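Local coordinates for enterobactin synthetase component F-related protein (PDB 4OXI) that probably activates glycine with ATP as a glycyl adenylate, acting as an adenylation domain in a pathway that modifies lipopolysaccharide and gives resistance to antimicrobial peptides, at residues I60-R64 and V201-V205; T82-L88 and V194-Q199; Y91-V97 and L169-A173; I114-Y118 and I273-L277. One frame throughout, in Å; residues are numbered along the deposited sequence.

Contact 1 (I60-R64 and V201-V205); sequences IQANR and VELLV
At the C-terminal end of helix 51-62, Gln61 and Arg64 fasten the connection that leads from strand 190-193 toward strand 216-222, in the AMP-binding fold of this adenylation domain. The amide of Gln61 reaches across with its chain extended beyond CG and gives NE2 to the carbonyl of Val201; NE2 to Val201 O is 2.5 Å, so short that the exact length is doubtful. Arg64 meets the side chain of Val201 rather than its carbonyl. Its guanidinium lies with one face over the methyl CG2, which sits 3.3 Å from the plane and toward the rim, while the edge takes the polar partners. NH1 meets Glu202 OE1 at 2.8 Å in a salt bridge, almost in the guanidinium plane, although the carboxylate is turned 54° from that plane and is met on its anti side. A bend at chi3 (74°) folds the arginine back, and NE donates to Gln61 O at 2.8 Å, which fixes the rotation of the group. Beside these bonds Ile60 CG2 packs on Leu204 CD1 at 3.7 Å, next to Thr82 and Leu86 of helix 78-95. The arrangement packs the C-terminal end of helix 51-62 against the loop after strand 190-193 in the AMP-binding fold.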
# COMPACT_ATOMS: atom_id res chain seq x y z
N ILE A 60 9.06 16.23 14.73
CA ILE A 60 9.51 17.20 13.74
C ILE A 60 10.31 18.32 14.42
O ILE A 60 11.37 18.71 13.93
CB ILE A 60 8.31 17.80 12.97
CG1 ILE A 60 7.63 16.72 12.13
CG2 ILE A 60 8.75 18.95 12.09
CD1 ILE A 60 6.35 17.19 11.46
N GLN A 61 9.81 18.80 15.55
CA GLN A 61 10.46 19.87 16.29
C GLN A 61 11.79 19.41 16.86
O GLN A 61 12.80 20.09 16.74
CB GLN A 61 9.57 20.35 17.44
CG GLN A 61 8.31 21.06 17.01
CD GLN A 61 7.44 21.48 18.19
OE1 GLN A 61 7.17 20.69 19.10
NE2 GLN A 61 7.00 22.74 18.19
N ALA A 62 11.77 18.25 17.51
CA ALA A 62 12.95 17.73 18.17
C ALA A 62 14.07 17.41 17.17
O ALA A 62 15.24 17.40 17.54
CB ALA A 62 12.60 16.49 18.97
N ASN A 63 13.72 17.13 15.92
CA ASN A 63 14.75 16.75 14.95
C ASN A 63 14.81 17.68 13.74
O ASN A 63 15.20 17.25 12.66
CB ASN A 63 14.55 15.31 14.49
CG ASN A 63 14.56 14.33 15.64
OD1 ASN A 63 15.63 13.91 16.09
ND2 ASN A 63 13.38 13.94 16.12
N ARG A 64 14.47 18.95 13.94
CA ARG A 64 14.41 19.91 12.85
C ARG A 64 15.69 20.03 12.01
O ARG A 64 15.62 20.31 10.81
CB ARG A 64 13.99 21.30 13.36
CG ARG A 64 15.05 22.04 14.19
CD ARG A 64 14.45 23.19 15.02
NE ARG A 64 13.70 22.68 16.18
CZ ARG A 64 13.12 23.46 17.09
NH1 ARG A 64 13.18 24.78 16.99
NH2 ARG A 64 12.45 22.91 18.11
N VAL A 201 8.96 25.95 13.43
CA VAL A 201 8.58 24.65 13.98
C VAL A 201 8.23 24.72 15.47
O VAL A 201 7.64 23.78 16.01
CB VAL A 201 9.64 23.57 13.72
CG1 VAL A 201 9.91 23.46 12.23
CG2 VAL A 201 10.92 23.87 14.48
N GLU A 202 8.58 25.83 16.14
CA GLU A 202 8.18 26.05 17.53
C GLU A 202 6.65 26.18 17.61
O GLU A 202 6.03 25.81 18.61
CB GLU A 202 8.85 27.31 18.10
CG GLU A 202 10.38 27.26 18.15
CD GLU A 202 10.92 26.49 19.35
OE1 GLU A 202 12.00 25.86 19.23
OE2 GLU A 202 10.28 26.54 20.42
N LEU A 203 6.07 26.70 16.54
CA LEU A 203 4.64 26.99 16.46
C LEU A 203 3.80 25.80 16.01
O LEU A 203 2.57 25.87 16.03
CB LEU A 203 4.40 28.16 15.49
CG LEU A 203 4.41 29.59 16.02
CD1 LEU A 203 5.54 29.82 17.02
CD2 LEU A 203 4.51 30.58 14.86
N LEU A 204 4.46 24.73 15.58
CA LEU A 204 3.79 23.56 15.01
C LEU A 204 2.57 23.06 15.79
O LEU A 204 1.50 22.82 15.21
CB LEU A 204 4.78 22.40 14.85
CG LEU A 204 5.37 22.14 13.46
CD1 LEU A 204 5.78 20.70 13.36
CD2 LEU A 204 4.36 22.46 12.40
N VAL A 205 2.72 22.90 17.10
CA VAL A 205 1.66 22.30 17.92
C VAL A 205 0.37 23.15 18.05
O VAL A 205 -0.70 22.61 18.30
CB VAL A 205 2.20 21.89 19.31
CG1 VAL A 205 1.17 21.06 20.07
CG2 VAL A 205 3.48 21.09 19.14

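Contact 2 (T82-L88 and V194-Q199); sequences TDMALSL and VQITEQ
Asp83 and Ser87, one turn apart on helix 78-95, grip the loop that follows strand 190-193, the last strand on one side of a five-stranded parallel sheet in the AMP-binding fold. Both side chains place their first heavy atom beyond CB anti to the carbonyl carbon, chi1 -65° in Asp83 and -63° in Ser87. In the serine this turns OG back to the helix, where it donates to Asp83 O at 2.6 Å; the same oxygen also receives the helical bond from Ser87 N, from the opposite face of its plane. With its proton so used, OG accepts from Thr197 N at 2.9 Å in a nearly straight bond. Asp83 OD1 accepts from Gln199 N at 2.9 Å, approached from well above the carboxylate plane, and Gln79 NE2 is a second donor to this oxygen. Gln199 bends at chi2 (-76°), folding its CG and amide over Leu86, with CG 3.7 Å from Leu86 CB. Two apolar pairs complete the seam. Leu88 CD2 lies 4.0 Å from Val194 CG2, and Met84 runs alongside Ile196, both pointing the same way, with Met84 CG 3.6 Å from Ile196 CD1.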
# COMPACT_ATOMS: atom_id res chain seq x y z
N THR A 82 9.51 20.49 6.38
CA THR A 82 8.42 21.21 7.04
C THR A 82 8.07 22.49 6.29
O THR A 82 6.90 22.81 6.14
CB THR A 82 8.76 21.49 8.50
OG1 THR A 82 8.92 20.23 9.18
CG2 THR A 82 7.63 22.29 9.17
N ASP A 83 9.07 23.21 5.80
CA ASP A 83 8.82 24.42 5.03
C ASP A 83 8.01 24.11 3.78
O ASP A 83 7.07 24.82 3.44
CB ASP A 83 10.14 25.10 4.60
CG ASP A 83 10.97 25.63 5.78
OD1 ASP A 83 10.42 25.80 6.89
OD2 ASP A 83 12.18 25.88 5.57
N MET A 84 8.39 23.05 3.06
CA MET A 84 7.68 22.69 1.85
C MET A 84 6.27 22.21 2.18
O MET A 84 5.31 22.63 1.55
CB MET A 84 8.45 21.61 1.08
CG MET A 84 9.60 22.17 0.27
SD MET A 84 10.55 20.87 -0.51
CE MET A 84 11.62 20.35 0.84
N ALA A 85 6.15 21.36 3.19
CA ALA A 85 4.87 20.77 3.55
C ALA A 85 3.86 21.83 4.02
O ALA A 85 2.75 21.90 3.49
CB ALA A 85 5.07 19.70 4.61
N LEU A 86 4.24 22.68 4.98
CA LEU A 86 3.35 23.73 5.45
C LEU A 86 3.11 24.83 4.42
O LEU A 86 2.08 25.50 4.48
CB LEU A 86 3.82 24.33 6.77
CG LEU A 86 3.91 23.40 7.97
CD1 LEU A 86 4.23 24.20 9.23
CD2 LEU A 86 2.61 22.62 8.14
N SER A 87 4.01 25.03 3.47
CA SER A 87 3.71 25.97 2.39
C SER A 87 2.58 25.45 1.51
O SER A 87 1.65 26.18 1.17
CB SER A 87 4.95 26.26 1.53
OG SER A 87 5.97 26.89 2.29
N LEU A 88 2.67 24.18 1.12
CA LEU A 88 1.62 23.58 0.31
C LEU A 88 0.31 23.56 1.09
O LEU A 88 -0.73 23.97 0.60
CB LEU A 88 2.02 22.15 -0.07
CG LEU A 88 3.13 22.06 -1.12
CD1 LEU A 88 3.68 20.64 -1.19
CD2 LEU A 88 2.59 22.50 -2.49
N VAL A 194 3.52 27.19 -5.88
CA VAL A 194 3.48 27.53 -4.47
C VAL A 194 4.88 27.86 -4.00
O VAL A 194 5.77 27.01 -4.06
CB VAL A 194 2.91 26.38 -3.62
CG1 VAL A 194 2.82 26.79 -2.17
CG2 VAL A 194 1.54 25.96 -4.14
N GLN A 195 5.10 29.10 -3.57
CA GLN A 195 6.40 29.48 -3.05
C GLN A 195 6.67 28.78 -1.73
O GLN A 195 5.74 28.49 -0.97
CB GLN A 195 6.51 31.01 -2.91
CG GLN A 195 6.48 31.77 -4.25
CD GLN A 195 7.46 31.21 -5.29
OE1 GLN A 195 8.57 30.79 -4.95
NE2 GLN A 195 7.05 31.20 -6.55
N ILE A 196 7.93 28.47 -1.47
CA ILE A 196 8.31 27.83 -0.23
C ILE A 196 8.68 28.92 0.77
O ILE A 196 9.63 29.65 0.56
CB ILE A 196 9.51 26.88 -0.43
CG1 ILE A 196 9.19 25.81 -1.46
CG2 ILE A 196 9.90 26.21 0.87
CD1 ILE A 196 10.39 24.94 -1.81
N THR A 197 7.91 29.02 1.84
CA THR A 197 8.12 30.00 2.89
C THR A 197 8.78 29.26 4.04
O THR A 197 8.52 28.08 4.24
CB THR A 197 6.76 30.53 3.42
OG1 THR A 197 5.95 30.94 2.31
CG2 THR A 197 6.95 31.69 4.38
N GLU A 198 9.63 29.94 4.81
CA GLU A 198 10.20 29.30 5.99
C GLU A 198 9.14 29.25 7.08
O GLU A 198 8.34 30.16 7.20
CB GLU A 198 11.46 30.04 6.44
CG GLU A 198 12.58 29.96 5.39
CD GLU A 198 13.92 30.47 5.88
OE1 GLU A 198 14.19 30.41 7.10
OE2 GLU A 198 14.72 30.93 5.03
N GLN A 199 9.12 28.16 7.85
CA GLN A 199 8.07 27.94 8.84
C GLN A 199 8.67 27.71 10.22
O GLN A 199 9.68 27.02 10.36
CB GLN A 199 7.19 26.73 8.47
CG GLN A 199 6.64 26.73 7.03
CD GLN A 199 5.47 27.70 6.83
OE1 GLN A 199 4.72 27.98 7.77
NE2 GLN A 199 5.30 28.19 5.60

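Contact 3 (Y91-V97 and L169-A173)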
# COMPACT_ATOMS: atom_id res chain seq x y z
N TYR A 91 -1.49 26.93 1.51
CA TYR A 91 -2.07 27.35 0.25
C TYR A 91 -3.37 26.57 -0.00
O TYR A 91 -4.41 27.17 -0.31
CB TYR A 91 -1.05 27.16 -0.87
CG TYR A 91 -1.36 27.85 -2.18
CD1 TYR A 91 -0.63 28.96 -2.61
CD2 TYR A 91 -2.36 27.37 -3.01
CE1 TYR A 91 -0.90 29.57 -3.82
CE2 TYR A 91 -2.64 27.98 -4.22
CZ TYR A 91 -1.91 29.07 -4.62
OH TYR A 91 -2.19 29.66 -5.83
N TRP A 92 -3.32 25.25 0.14
CA TRP A 92 -4.51 24.40 -0.03
C TRP A 92 -5.66 24.77 0.91
O TRP A 92 -6.81 24.75 0.51
CB TRP A 92 -4.15 22.93 0.18
CG TRP A 92 -3.29 22.39 -0.91
CD1 TRP A 92 -3.18 22.88 -2.18
CD2 TRP A 92 -2.42 21.25 -0.84
NE1 TRP A 92 -2.29 22.12 -2.90
CE2 TRP A 92 -1.81 21.11 -2.10
CE3 TRP A 92 -2.10 20.33 0.17
CZ2 TRP A 92 -0.90 20.09 -2.38
CZ3 TRP A 92 -1.20 19.31 -0.11
CH2 TRP A 92 -0.60 19.20 -1.37
N HIS A 93 -5.35 25.09 2.17
CA HIS A 93 -6.36 25.57 3.12
C HIS A 93 -7.06 26.83 2.62
O HIS A 93 -8.28 26.93 2.67
CB HIS A 93 -5.72 25.86 4.48
CG HIS A 93 -5.46 24.64 5.30
ND1 HIS A 93 -4.79 24.68 6.50
CD2 HIS A 93 -5.78 23.34 5.08
CE1 HIS A 93 -4.71 23.45 7.00
NE2 HIS A 93 -5.30 22.62 6.16
N LEU A 94 -6.27 27.78 2.13
CA LEU A 94 -6.81 29.02 1.60
C LEU A 94 -7.63 28.77 0.34
O LEU A 94 -8.56 29.52 0.05
CB LEU A 94 -5.69 30.02 1.30
CG LEU A 94 -4.87 30.38 2.54
CD1 LEU A 94 -3.83 31.43 2.17
CD2 LEU A 94 -5.76 30.91 3.66
N GLN A 95 -7.27 27.73 -0.40
CA GLN A 95 -8.02 27.34 -1.60
C GLN A 95 -9.26 26.52 -1.26
O GLN A 95 -10.11 26.31 -2.11
CB GLN A 95 -7.13 26.52 -2.54
CG GLN A 95 -6.10 27.34 -3.31
CD GLN A 95 -6.74 28.24 -4.34
OE1 GLN A 95 -6.85 29.44 -4.15
NE2 GLN A 95 -7.19 27.65 -5.44
N GLY A 96 -9.36 26.05 -0.02
CA GLY A 96 -10.48 25.20 0.35
C GLY A 96 -10.41 23.83 -0.29
O GLY A 96 -11.44 23.22 -0.59
N VAL A 97 -9.19 23.35 -0.50
CA VAL A 97 -8.93 22.02 -1.04
C VAL A 97 -9.00 21.03 0.09
O VAL A 97 -8.41 21.27 1.15
CB VAL A 97 -7.52 21.97 -1.66
CG1 VAL A 97 -7.16 20.55 -2.05
CG2 VAL A 97 -7.44 22.87 -2.87
N LEU A 169 -8.99 21.69 -13.86
CA LEU A 169 -8.16 21.03 -12.86
C LEU A 169 -7.21 22.05 -12.25
O LEU A 169 -6.82 23.01 -12.91
CB LEU A 169 -7.35 19.88 -13.46
CG LEU A 169 -8.16 18.68 -13.94
CD1 LEU A 169 -7.24 17.60 -14.48
CD2 LEU A 169 -9.03 18.14 -12.81
N HIS A 170 -6.84 21.84 -10.99
CA HIS A 170 -5.89 22.71 -10.32
C HIS A 170 -4.59 21.96 -10.06
O HIS A 170 -4.55 20.98 -9.30
CB HIS A 170 -6.50 23.27 -9.05
CG HIS A 170 -7.64 24.21 -9.32
ND1 HIS A 170 -7.48 25.58 -9.36
CD2 HIS A 170 -8.94 23.97 -9.61
CE1 HIS A 170 -8.64 26.15 -9.64
NE2 HIS A 170 -9.54 25.19 -9.79
N ILE A 171 -3.54 22.41 -10.74
CA ILE A 171 -2.27 21.72 -10.80
C ILE A 171 -1.28 22.38 -9.86
O ILE A 171 -1.09 23.60 -9.91
CB ILE A 171 -1.70 21.79 -12.22
CG1 ILE A 171 -2.76 21.36 -13.23
CG2 ILE A 171 -0.44 20.96 -12.35
CD1 ILE A 171 -3.26 19.95 -13.03
N TYR A 172 -0.65 21.59 -8.98
CA TYR A 172 0.29 22.14 -8.03
C TYR A 172 1.68 21.61 -8.29
O TYR A 172 1.85 20.45 -8.66
CB TYR A 172 -0.14 21.83 -6.59
CG TYR A 172 -1.37 22.59 -6.19
CD1 TYR A 172 -1.27 23.81 -5.53
CD2 TYR A 172 -2.64 22.11 -6.49
CE1 TYR A 172 -2.41 24.53 -5.18
CE2 TYR A 172 -3.77 22.82 -6.14
CZ TYR A 172 -3.65 24.03 -5.49
OH TYR A 172 -4.78 24.73 -5.14
N ALA A 173 2.69 22.46 -8.09
CA ALA A 173 4.07 22.03 -8.26
C ALA A 173 4.99 22.91 -7.42
O ALA A 173 4.65 24.06 -7.13
CB ALA A 173 4.47 22.08 -9.72
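The Tyr172 ring receives Trp92 on one face and Tyr91 at its edge. Trp92 NE1 stands 3.1 Å above the plane, over the ring centre, and the indole presents its edge: this is a T-shaped pair, with the five-membered ring of Trp92 and the Tyr172 ring at 88° and their centroids 4.3 Å apart. The N-H edge thus lies over the pi cloud. Tyr91 comes to the rim of Tyr172, where CD2 is 3.6 Å from Tyr172 CE1, but the two rings meet obliquely; with Trp92 they form an aromatic cluster. With CG of Tyr91 opposite its backbone nitrogen (chi1 -166°), the ring is carried out to Tyr172 and His192, to which its hydroxyl is hydrogen-bonded. Around Tyr172 OH lie Gln95, with CG at 3.5 Å and NE2 at 3.8 Å from it, and Val97 CG2 at 4.0 Å. A Schellman motif at Gly96 ends the helix. Segment 91-95 runs along strand 170-173, nearly antiparallel to it, the axes of the two short segments 12.2 Å apart, while His192 of the adjoining strand 190-193 stacks on Tyr172 and Met122 packs against Trp92 and Val97.

Contact 4 (I114-Y118 and I273-L277); sequences IWASY and IFYSL
Leu277 turns CG anti to its backbone nitrogen (chi1 -173°) and Trp115 places CG anti to the carbonyl carbon, which carries its indole to Leu277; the two meet between helix 108-119 and helix 268-279 in the buried interior of the AMP-binding fold. Leu277 CD1 sits over the six-membered ring of the indole as a CH-pi contact, 3.7 Å from the ring centroid and 22° off its normal, somewhat toward the rim and nearest CZ2 and CH2.

One helical turn further along helix 108-119 from Ile114, Tyr118 also sends its ring away from the backbone nitrogen. Phe274 approaches it over one face, with CE1 3.5 Å from Tyr118 CG, and the two rings meet obliquely. The hydroxyl of Tyr118 bonds to His240, and its ring has a cation-pi partner in Arg53. Ile114 also reaches Phe274, bringing CG2 to CZ at 4.0 Å, and the ends of the isoleucines close the interface, Ile114 CD1 to Ile273 CD1 at 3.7 Å, the two side chains crossing at about a right angle.

The segments themselves cross at -74° with their axes 12.1 Å apart, a wide spacing that large side chains fill. No direct hydrogen bond links them. A water bridges instead: it accepts from Trp115 NE1 at 3.1 Å and donates to Ile273 O at 2.9 Å.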
# COMPACT_ATOMS: atom_id res chain seq x y z
N ILE A 114 2.51 14.63 0.59
CA ILE A 114 1.96 13.71 1.59
C ILE A 114 2.11 14.26 3.02
O ILE A 114 1.16 14.21 3.80
CB ILE A 114 2.58 12.31 1.47
CG1 ILE A 114 2.14 11.65 0.16
CG2 ILE A 114 2.12 11.44 2.64
CD1 ILE A 114 2.77 10.30 -0.11
N TRP A 115 3.27 14.82 3.34
CA TRP A 115 3.45 15.50 4.62
C TRP A 115 2.49 16.69 4.72
O TRP A 115 1.90 16.93 5.76
CB TRP A 115 4.85 16.07 4.73
CG TRP A 115 5.90 15.14 5.13
CD1 TRP A 115 6.06 13.85 4.73
CD2 TRP A 115 7.01 15.44 6.00
NE1 TRP A 115 7.20 13.31 5.31
CE2 TRP A 115 7.80 14.27 6.09
CE3 TRP A 115 7.40 16.58 6.70
CZ2 TRP A 115 8.96 14.22 6.85
CZ3 TRP A 115 8.56 16.52 7.49
CH2 TRP A 115 9.32 15.34 7.55
N ALA A 116 2.36 17.43 3.62
CA ALA A 116 1.48 18.60 3.59
C ALA A 116 0.06 18.18 3.86
O ALA A 116 -0.68 18.86 4.58
CB ALA A 116 1.57 19.30 2.22
N SER A 117 -0.35 17.08 3.26
CA SER A 117 -1.72 16.62 3.45
C SER A 117 -1.94 16.15 4.87
O SER A 117 -2.97 16.46 5.49
CB SER A 117 -2.06 15.49 2.47
OG SER A 117 -3.29 14.90 2.86
N TYR A 118 -0.98 15.41 5.41
CA TYR A 118 -1.11 14.95 6.79
C TYR A 118 -1.14 16.13 7.78
O TYR A 118 -2.02 16.21 8.64
CB TYR A 118 0.02 13.96 7.19
CG TYR A 118 -0.12 13.61 8.65
CD1 TYR A 118 -1.04 12.66 9.07
CD2 TYR A 118 0.61 14.29 9.63
CE1 TYR A 118 -1.21 12.36 10.40
CE2 TYR A 118 0.45 14.00 10.98
CZ TYR A 118 -0.48 13.04 11.35
OH TYR A 118 -0.66 12.73 12.68
N ILE A 273 6.48 5.88 5.47
CA ILE A 273 6.49 7.34 5.61
C ILE A 273 6.20 7.81 7.03
O ILE A 273 6.90 8.67 7.56
CB ILE A 273 5.48 7.99 4.64
CG1 ILE A 273 5.90 7.76 3.19
CG2 ILE A 273 5.35 9.47 4.90
CD1 ILE A 273 4.94 8.38 2.17
N PHE A 274 5.16 7.27 7.66
CA PHE A 274 4.76 7.79 8.96
C PHE A 274 5.50 7.16 10.13
O PHE A 274 5.65 7.80 11.18
CB PHE A 274 3.23 7.78 9.12
CG PHE A 274 2.56 8.74 8.19
CD1 PHE A 274 2.53 10.09 8.50
CD2 PHE A 274 2.02 8.31 6.99
CE1 PHE A 274 1.95 10.99 7.64
CE2 PHE A 274 1.43 9.20 6.12
CZ PHE A 274 1.39 10.55 6.45
N TYR A 275 5.98 5.93 9.93
CA TYR A 275 6.88 5.28 10.87
C TYR A 275 8.16 6.11 10.98
O TYR A 275 8.66 6.36 12.07
CB TYR A 275 7.26 3.92 10.31
CG TYR A 275 7.84 2.91 11.27
CD1 TYR A 275 7.68 3.02 12.65
CD2 TYR A 275 8.52 1.81 10.77
CE1 TYR A 275 8.20 2.04 13.51
CE2 TYR A 275 9.03 0.84 11.60
CZ TYR A 275 8.87 0.96 12.97
OH TYR A 275 9.42 -0.04 13.75
N SER A 276 8.69 6.52 9.83
CA SER A 276 9.90 7.33 9.86
C SER A 276 9.62 8.68 10.52
O SER A 276 10.40 9.17 11.32
CB SER A 276 10.45 7.53 8.45
OG SER A 276 11.58 8.40 8.48
N LEU A 277 8.49 9.27 10.17
CA LEU A 277 8.17 10.62 10.61
C LEU A 277 8.00 10.69 12.13
O LEU A 277 8.52 11.59 12.78
CB LEU A 277 6.89 11.08 9.92
CG LEU A 277 6.34 12.50 10.04
CD1 LEU A 277 7.39 13.59 9.88
CD2 LEU A 277 5.28 12.66 8.96
O HOH W 1 8.57 10.67 6.29

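How the contacts relate
Helix 78-95 serves contacts 2 and 3 in succession, and Val194 joins them: its CG2 lies 3.8 Å from Tyr172 CD1. Contact 1 abuts contact 2 through Leu204 CD2 and Leu86 CD1, 3.6 Å apart, and reaches contact 4 where Ile60 CG1 lies 3.9 Å from Leu277 CD1. Helix 108-119 backs the other side of helix 78-95, with Ala116 CB 3.7 Å from Leu88 CB and 3.6 Å from Trp92 CZ3. Contacts 1 and 3 do not touch, their nearest atoms being about 10 Å apart. Contact 4 lies deepest; the side chain of Phe274 is about 13 Å from the bound glycyl-adenosine-5'-phosphate.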